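Local coordinates for protein enolase-phosphatase E1 (PDB 2G80) that probably enolises and then dephosphorylates 2,3-diketo-5-methylthiopentyl-1-phosphate, giving the acireductone of the methionine salvage pathway with the help of magnesium, at residues A[33-37]-A[133-137]; A[207-213]-A[225-230]. One frame throughout, in Å; residues are numbered along the deposited sequence.

Contact 1. Residues A[33-37]-A[133-137]; sequences TYLLD and FIKRK. With MG (magnesium ion), chain E.
Phe133 presents the edge of its ring to a face of Tyr34 in a T-shaped stack: the two planes stand at 81°, and Phe133 CZ comes 3.5 Å from Tyr34 CD2, over the rim rather than the middle of the tyrosine. Phe133 CG lies anti to the backbone N (chi1 178°), a torsion that carries the ring from the helix toward the strand. The same ring reaches Leu36, whose CD2 is 3.9 Å from Phe133 CE1, while the other methyl, Leu36 CD1, meets Ile134 CG1 at 4.0 Å. Lys137, just past the last helical turn, bends at chi2 (-58°) and passes its aliphatic chain obliquely by the Tyr34 ring, with CD 3.6 Å from Tyr34 CE1; its CG also sits above the centre of the Phe133 ring. The lysine NZ makes a weak bond to Tyr34 OH, 3.5 Å away, but has stronger partners in Asp29 and the C-terminal carboxylate of Leu253; Asp29 also bonds the tyrosine hydroxyl. Beyond Leu36 the chain runs into the first conserved motif of the HAD superfamily, where Asp37 OD2 binds magnesium at 2.2 Å and Asp37 OD1 is salt-bridged to Lys187. Helix 128-136 thus packs on the Tyr34 and Leu36 face of strand 33-36, Thr33 and Leu35 turn to helix 190-200, and strands 140-143 and 207-211 flank the strand within the sheet.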
ATOM      1  N   THR A  33      -9.777 -17.475   3.949  1.00 42.72           N
ATOM      2  CA  THR A  33      -9.277 -16.265   3.323  1.00 39.52           C
ATOM      3  C   THR A  33      -8.745 -15.242   4.315  1.00 36.48           C
ATOM      4  O   THR A  33      -9.229 -15.133   5.434  1.00 37.02           O
ATOM      5  CB  THR A  33     -10.420 -15.653   2.512  1.00 39.85           C
ATOM      6  OG1 THR A  33     -10.944 -16.656   1.640  1.00 41.01           O
ATOM      7  CG2 THR A  33      -9.975 -14.444   1.675  1.00 39.19           C
ATOM      8  N   TYR A  34      -7.729 -14.516   3.860  1.00 33.71           N
ATOM      9  CA  TYR A  34      -7.062 -13.473   4.585  1.00 34.56           C
ATOM     10  C   TYR A  34      -7.032 -12.185   3.765  1.00 34.77           C
ATOM     11  O   TYR A  34      -6.716 -12.204   2.564  1.00 35.92           O
ATOM     12  CB  TYR A  34      -5.637 -13.901   4.925  1.00 32.86           C
ATOM     13  CG  TYR A  34      -5.608 -15.096   5.862  1.00 31.05           C
ATOM     14  CD1 TYR A  34      -5.581 -16.403   5.354  1.00 28.30           C
ATOM     15  CD2 TYR A  34      -5.679 -14.917   7.262  1.00 30.28           C
ATOM     16  CE1 TYR A  34      -5.602 -17.531   6.220  1.00 35.28           C
ATOM     17  CE2 TYR A  34      -5.669 -16.023   8.139  1.00 30.90           C
ATOM     18  CZ  TYR A  34      -5.620 -17.322   7.617  1.00 32.50           C
ATOM     19  OH  TYR A  34      -5.594 -18.384   8.481  1.00 33.19           O
ATOM     20  N   LEU A  35      -7.374 -11.091   4.438  1.00 31.65           N
ATOM     21  CA  LEU A  35      -7.402  -9.761   3.887  1.00 32.17           C
ATOM     22  C   LEU A  35      -6.363  -8.977   4.681  1.00 30.72           C
ATOM     23  O   LEU A  35      -6.402  -8.929   5.919  1.00 31.20           O
ATOM     24  CB  LEU A  35      -8.792  -9.148   4.055  1.00 31.12           C
ATOM     25  CG  LEU A  35      -9.016  -7.765   3.453  1.00 31.09           C
ATOM     26  CD1 LEU A  35      -8.904  -7.835   1.907  1.00 35.29           C
ATOM     27  CD2 LEU A  35     -10.385  -7.234   3.873  1.00 33.05           C
ATOM     28  N   LEU A  36      -5.440  -8.351   3.979  1.00 29.34           N
ATOM     29  CA  LEU A  36      -4.337  -7.655   4.652  1.00 29.95           C
ATOM     30  C   LEU A  36      -4.253  -6.197   4.301  1.00 31.06           C
ATOM     31  O   LEU A  36      -4.295  -5.833   3.132  1.00 34.48           O
ATOM     32  CB  LEU A  36      -3.003  -8.300   4.285  1.00 29.94           C
ATOM     33  CG  LEU A  36      -2.832  -9.803   4.526  1.00 34.67           C
ATOM     34  CD1 LEU A  36      -1.434 -10.229   4.023  1.00 41.38           C
ATOM     35  CD2 LEU A  36      -2.981 -10.144   5.964  1.00 39.04           C
ATOM     36  N   ASP A  37      -4.155  -5.371   5.337  1.00 34.12           N
ATOM     37  CA  ASP A  37      -3.757  -3.983   5.207  1.00 34.55           C
ATOM     38  C   ASP A  37      -2.238  -4.004   4.862  1.00 34.34           C
ATOM     39  O   ASP A  37      -1.560  -5.021   5.141  1.00 31.68           O
ATOM     40  CB  ASP A  37      -3.975  -3.264   6.531  1.00 34.44           C
ATOM     41  CG  ASP A  37      -3.458  -1.834   6.518  1.00 41.47           C
ATOM     42  OD1 ASP A  37      -3.673  -1.124   5.497  1.00 38.15           O
ATOM     43  OD2 ASP A  37      -2.824  -1.451   7.518  1.00 39.55           O
ATOM     44  N   PHE A 133       3.979 -15.746   5.397  1.00 34.65           N
ATOM     45  CA  PHE A 133       2.523 -15.827   5.526  1.00 35.19           C
ATOM     46  C   PHE A 133       1.841 -15.794   4.152  1.00 36.02           C
ATOM     47  O   PHE A 133       1.024 -16.647   3.854  1.00 36.77           O
ATOM     48  CB  PHE A 133       2.043 -14.671   6.403  1.00 36.77           C
ATOM     49  CG  PHE A 133       0.553 -14.601   6.585  1.00 38.39           C
ATOM     50  CD1 PHE A 133      -0.235 -13.857   5.693  1.00 40.28           C
ATOM     51  CD2 PHE A 133      -0.066 -15.248   7.664  1.00 40.19           C
ATOM     52  CE1 PHE A 133      -1.610 -13.757   5.873  1.00 42.34           C
ATOM     53  CE2 PHE A 133      -1.442 -15.165   7.842  1.00 43.25           C
ATOM     54  CZ  PHE A 133      -2.213 -14.407   6.963  1.00 37.36           C
ATOM     55  N   ILE A 134       2.188 -14.790   3.354  1.00 35.69           N
ATOM     56  CA  ILE A 134       1.675 -14.603   1.984  1.00 36.74           C
ATOM     57  C   ILE A 134       2.016 -15.795   1.082  1.00 38.28           C
ATOM     58  O   ILE A 134       1.193 -16.196   0.284  1.00 38.75           O
ATOM     59  CB  ILE A 134       2.200 -13.262   1.379  1.00 35.07           C
ATOM     60  CG1 ILE A 134       1.507 -12.071   2.078  1.00 40.40           C
ATOM     61  CG2 ILE A 134       1.935 -13.144  -0.131  1.00 40.36           C
ATOM     62  CD1 ILE A 134       2.167 -10.698   1.787  1.00 40.08           C
ATOM     63  N   LYS A 135       3.238 -16.323   1.195  1.00 39.32           N
ATOM     64  CA  LYS A 135       3.651 -17.498   0.423  1.00 38.40           C
ATOM     65  C   LYS A 135       2.960 -18.796   0.822  1.00 34.02           C
ATOM     66  O   LYS A 135       2.903 -19.688  -0.008  1.00 33.17           O
ATOM     67  CB  LYS A 135       5.168 -17.719   0.479  1.00 38.05           C
ATOM     68  CG  LYS A 135       5.993 -16.709  -0.301  1.00 43.04           C
ATOM     69  CD  LYS A 135       7.465 -17.163  -0.364  1.00 46.01           C
ATOM     70  CE  LYS A 135       8.250 -16.274  -1.307  1.00 54.55           C
ATOM     71  NZ  LYS A 135       9.642 -16.754  -1.548  1.00 58.01           N
ATOM     72  N   ARG A 136       2.497 -18.927   2.074  1.00 33.52           N
ATOM     73  CA  ARG A 136       1.886 -20.184   2.544  1.00 36.42           C
ATOM     74  C   ARG A 136       0.367 -20.265   2.569  1.00 36.82           C
ATOM     75  O   ARG A 136      -0.173 -21.361   2.413  1.00 39.15           O
ATOM     76  CB  ARG A 136       2.431 -20.606   3.912  1.00 38.00           C
ATOM     77  CG  ARG A 136       1.940 -19.900   5.126  1.00 38.23           C
ATOM     78  CD  ARG A 136       2.414 -20.632   6.350  1.00 39.60           C
ATOM     79  NE  ARG A 136       2.019 -19.869   7.531  1.00 41.66           N
ATOM     80  CZ  ARG A 136       2.693 -18.851   8.043  1.00 37.58           C
ATOM     81  NH1 ARG A 136       3.850 -18.454   7.522  1.00 49.70           N
ATOM     82  NH2 ARG A 136       2.206 -18.221   9.101  1.00 47.56           N
ATOM     83  N   LYS A 137      -0.316 -19.128   2.759  1.00 35.52           N
ATOM     84  CA  LYS A 137      -1.763 -19.120   2.829  1.00 35.01           C
ATOM     85  C   LYS A 137      -2.355 -19.244   1.421  1.00 37.07           C
ATOM     86  O   LYS A 137      -1.849 -18.659   0.481  1.00 38.13           O
ATOM     87  CB  LYS A 137      -2.279 -17.881   3.560  1.00 34.09           C
ATOM     88  CG  LYS A 137      -1.882 -17.798   5.035  1.00 32.38           C
ATOM     89  CD  LYS A 137      -2.340 -19.001   5.838  1.00 37.87           C
ATOM     90  CE  LYS A 137      -2.060 -18.836   7.285  1.00 40.31           C
ATOM     91  NZ  LYS A 137      -2.570 -20.041   7.975  1.00 34.97           N
TER
HETATM   92 MG    MG E 500      -2.217   0.511   8.189  1.00 32.36          MG
HETATM   93  O   HOH W   1      -2.421   1.201   6.335  1.00 29.88           O
HETATM   94  O   HOH W   2      -4.264   0.817   8.338  1.00 38.89           O
HETATM   95  O   HOH W   3      -1.666   2.228   8.972  1.00 32.34           O

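Contact 2. Residues A[207-213]-A[225-230]. With MG (magnesium ion), chain E.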
ATOM      1  N   VAL A 207     -13.325 -15.201   6.678  1.00 36.50           N
ATOM      2  CA  VAL A 207     -12.301 -14.183   6.370  1.00 35.35           C
ATOM      3  C   VAL A 207     -11.677 -13.622   7.655  1.00 34.47           C
ATOM      4  O   VAL A 207     -12.404 -13.333   8.587  1.00 33.04           O
ATOM      5  CB  VAL A 207     -12.877 -13.013   5.503  1.00 34.64           C
ATOM      6  CG1 VAL A 207     -11.763 -12.039   5.051  1.00 28.66           C
ATOM      7  CG2 VAL A 207     -13.606 -13.560   4.268  1.00 36.47           C
ATOM      8  N   LEU A 208     -10.340 -13.544   7.716  1.00 32.69           N
ATOM      9  CA  LEU A 208      -9.640 -12.789   8.786  1.00 33.30           C
ATOM     10  C   LEU A 208      -9.017 -11.518   8.156  1.00 34.56           C
ATOM     11  O   LEU A 208      -8.232 -11.611   7.197  1.00 34.25           O
ATOM     12  CB  LEU A 208      -8.536 -13.595   9.470  1.00 34.71           C
ATOM     13  CG  LEU A 208      -7.748 -12.905  10.605  1.00 31.68           C
ATOM     14  CD1 LEU A 208      -8.654 -12.522  11.748  1.00 34.73           C
ATOM     15  CD2 LEU A 208      -6.597 -13.798  11.119  1.00 33.56           C
ATOM     16  N   PHE A 209      -9.354 -10.352   8.710  1.00 34.12           N
ATOM     17  CA  PHE A 209      -8.806  -9.057   8.279  1.00 32.21           C
ATOM     18  C   PHE A 209      -7.782  -8.555   9.323  1.00 32.83           C
ATOM     19  O   PHE A 209      -8.107  -8.429  10.513  1.00 29.19           O
ATOM     20  CB  PHE A 209      -9.942  -8.056   8.062  1.00 30.66           C
ATOM     21  CG  PHE A 209      -9.493  -6.647   7.734  1.00 29.82           C
ATOM     22  CD1 PHE A 209      -8.516  -6.394   6.767  1.00 35.13           C
ATOM     23  CD2 PHE A 209     -10.120  -5.554   8.339  1.00 35.39           C
ATOM     24  CE1 PHE A 209      -8.143  -5.093   6.445  1.00 33.20           C
ATOM     25  CE2 PHE A 209      -9.751  -4.246   8.034  1.00 35.40           C
ATOM     26  CZ  PHE A 209      -8.781  -4.006   7.084  1.00 33.41           C
ATOM     27  N   LEU A 210      -6.558  -8.301   8.857  1.00 32.03           N
ATOM     28  CA  LEU A 210      -5.452  -7.830   9.676  1.00 32.88           C
ATOM     29  C   LEU A 210      -5.095  -6.389   9.287  1.00 33.34           C
ATOM     30  O   LEU A 210      -4.825  -6.082   8.112  1.00 32.58           O
ATOM     31  CB  LEU A 210      -4.241  -8.737   9.531  1.00 32.25           C
ATOM     32  CG  LEU A 210      -4.470 -10.209   9.922  1.00 32.97           C
ATOM     33  CD1 LEU A 210      -3.414 -11.116   9.268  1.00 39.39           C
ATOM     34  CD2 LEU A 210      -4.557 -10.400  11.427  1.00 37.64           C
ATOM     35  N   SER A 211      -5.097  -5.522  10.289  1.00 32.65           N
ATOM     36  CA  SER A 211      -4.798  -4.121  10.111  1.00 33.84           C
ATOM     37  C   SER A 211      -4.316  -3.532  11.430  1.00 33.21           C
ATOM     38  O   SER A 211      -4.602  -4.094  12.471  1.00 31.50           O
ATOM     39  CB  SER A 211      -6.048  -3.388   9.590  1.00 35.47           C
ATOM     40  OG  SER A 211      -5.904  -1.963   9.590  1.00 35.21           O
ATOM     41  N   ASP A 212      -3.516  -2.465  11.348  1.00 32.56           N
ATOM     42  CA  ASP A 212      -3.072  -1.706  12.516  1.00 36.83           C
ATOM     43  C   ASP A 212      -4.082  -0.631  12.945  1.00 37.20           C
ATOM     44  O   ASP A 212      -3.926  -0.077  14.020  1.00 38.75           O
ATOM     45  CB  ASP A 212      -1.693  -1.049  12.303  1.00 36.96           C
ATOM     46  CG  ASP A 212      -1.651  -0.125  11.112  1.00 40.87           C
ATOM     47  OD1 ASP A 212      -2.310  -0.463  10.101  1.00 41.67           O
ATOM     48  OD2 ASP A 212      -0.955   0.914  11.175  1.00 41.89           O
ATOM     49  N   ASN A 213      -5.087  -0.345  12.110  1.00 38.12           N
ATOM     50  CA  ASN A 213      -6.092   0.686  12.378  1.00 38.76           C
ATOM     51  C   ASN A 213      -7.391   0.055  12.936  1.00 38.92           C
ATOM     52  O   ASN A 213      -8.102  -0.628  12.196  1.00 37.54           O
ATOM     53  CB  ASN A 213      -6.362   1.463  11.074  1.00 40.36           C
ATOM     54  CG  ASN A 213      -7.222   2.720  11.277  1.00 43.13           C
ATOM     55  OD1 ASN A 213      -7.755   2.970  12.357  1.00 43.06           O
ATOM     56  ND2 ASN A 213      -7.356   3.511  10.216  1.00 33.86           N
ATOM     57  N   ILE A 225     -16.792 -10.110   9.455  1.00 34.71           N
ATOM     58  CA  ILE A 225     -15.434 -10.530   9.155  1.00 33.50           C
ATOM     59  C   ILE A 225     -14.622 -10.554  10.471  1.00 31.73           C
ATOM     60  O   ILE A 225     -14.667  -9.592  11.230  1.00 25.54           O
ATOM     61  CB  ILE A 225     -14.755  -9.576   8.123  1.00 34.45           C
ATOM     62  CG1 ILE A 225     -15.539  -9.503   6.791  1.00 29.04           C
ATOM     63  CG2 ILE A 225     -13.256  -9.973   7.900  1.00 36.36           C
ATOM     64  CD1 ILE A 225     -14.958  -8.493   5.822  1.00 34.83           C
ATOM     65  N   ALA A 226     -13.864 -11.635  10.700  1.00 34.07           N
ATOM     66  CA  ALA A 226     -12.961 -11.751  11.871  1.00 33.64           C
ATOM     67  C   ALA A 226     -11.809 -10.733  11.704  1.00 33.89           C
ATOM     68  O   ALA A 226     -11.394 -10.407  10.600  1.00 33.11           O
ATOM     69  CB  ALA A 226     -12.437 -13.163  12.032  1.00 34.07           C
ATOM     70  N   THR A 227     -11.339 -10.213  12.819  1.00 35.50           N
ATOM     71  CA  THR A 227     -10.393  -9.114  12.860  1.00 35.74           C
ATOM     72  C   THR A 227      -9.211  -9.452  13.746  1.00 36.10           C
ATOM     73  O   THR A 227      -9.355 -10.218  14.703  1.00 34.14           O
ATOM     74  CB  THR A 227     -11.065  -7.856  13.482  1.00 36.23           C
ATOM     75  OG1 THR A 227     -11.571  -8.202  14.779  1.00 40.03           O
ATOM     76  CG2 THR A 227     -12.188  -7.382  12.638  1.00 40.39           C
ATOM     77  N   GLY A 228      -8.064  -8.864  13.418  1.00 35.86           N
ATOM     78  CA  GLY A 228      -6.826  -9.003  14.216  1.00 37.53           C
ATOM     79  C   GLY A 228      -6.072  -7.688  14.133  1.00 35.93           C
ATOM     80  O   GLY A 228      -5.973  -7.124  13.024  1.00 33.73           O
ATOM     81  N   LEU A 229      -5.607  -7.182  15.283  1.00 35.54           N
ATOM     82  CA  LEU A 229      -4.886  -5.897  15.352  1.00 37.41           C
ATOM     83  C   LEU A 229      -3.394  -6.138  15.179  1.00 37.70           C
ATOM     84  O   LEU A 229      -2.763  -6.766  16.036  1.00 37.47           O
ATOM     85  CB  LEU A 229      -5.150  -5.155  16.672  1.00 39.08           C
ATOM     86  CG  LEU A 229      -4.581  -3.721  16.816  1.00 37.22           C
ATOM     87  CD1 LEU A 229      -5.129  -2.748  15.762  1.00 41.53           C
ATOM     88  CD2 LEU A 229      -4.878  -3.172  18.207  1.00 42.60           C
ATOM     89  N   ALA A 230      -2.841  -5.676  14.056  1.00 38.00           N
ATOM     90  CA  ALA A 230      -1.412  -5.822  13.787  1.00 38.76           C
ATOM     91  C   ALA A 230      -0.633  -4.777  14.603  1.00 39.56           C
ATOM     92  O   ALA A 230      -1.006  -3.597  14.629  1.00 40.42           O
ATOM     93  CB  ALA A 230      -1.104  -5.697  12.281  1.00 37.08           C
TER
HETATM   94 MG    MG E 500      -2.217   0.511   8.189  1.00 32.36          MG
HETATM   95  O   HOH W   3      -1.666   2.228   8.972  1.00 32.34           O
HETATM   96  O   HOH W   1      -2.421   1.201   6.335  1.00 29.88           O
HETATM   97  O   HOH W   2      -4.264   0.817   8.338  1.00 38.89           O
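Strands 207-211 and 226-230 run parallel, their axes 24° apart, with Leu208 beside Ala226, Phe209 beside Thr227, Leu210 beside Gly228 and Ser211 beside Leu229. Of the five backbone bonds, the one from Phe209 N to Ala226 O is short (2.8 Å) and nearly straight, and the first, from Ala226 N to Val207 O, is weak. Ala230 N closes the ladder on Ser211 O, coming from above the carbonyl plane. Ile225 CG2 touches both Val207 CG1 and Phe209 CB, 3.8 Å from each. Leu208 CD1 rests on the peptide carbon of Ala226, 3.6 Å away, and Leu210 CD2 lies 3.9 Å from CA of Gly228, where the lack of a side chain makes room for the leucine. With helix 214-221 between them, the strands form a beta-alpha-beta unit of the Rossmann-like HAD core, and the first strand delivers an acidic residue to the metal at its C-terminal end. With CG between its backbone N and carbonyl carbon (chi1 58°), the Asp212 carboxylate turns away from strand 226-230 to the metal: OD1 binds magnesium at 2.1 Å, and OD2 accepts a bond from a metal-bound water. Leu229 CD1 packs against Asp212 O. Ser211 OG accepts from Asn213 N at 3.1 Å, an ST turn, and also bonds Glu216; Asn213 N-caps helix 214-221 through OD1, which takes the N-H of Leu215.

Contact 1 and contact 2 meet through adjacent strands of one parallel sheet, their centres 11 Å apart. Leu35 N probably bonds to Leu208 O (2.9 Å), and Leu36 CD2 packs on Leu210 CD1 at 3.5 Å, continuing one apolar face from strand 33-36 to strand 207-211. Both strands end at the magnesium site. Asp37 OD2 and Asp212 OD1 lie 2.8 Å apart, a closeness of like charges that the shared cation would offset; the backbone O of Glu39 and three waters bring the ligands to six. The side chain of Lys187, predicted to bind substrate, lies about 5 Å from that of Phe209, so the probable substrate pocket adjoins this pair of strands as the metal site does.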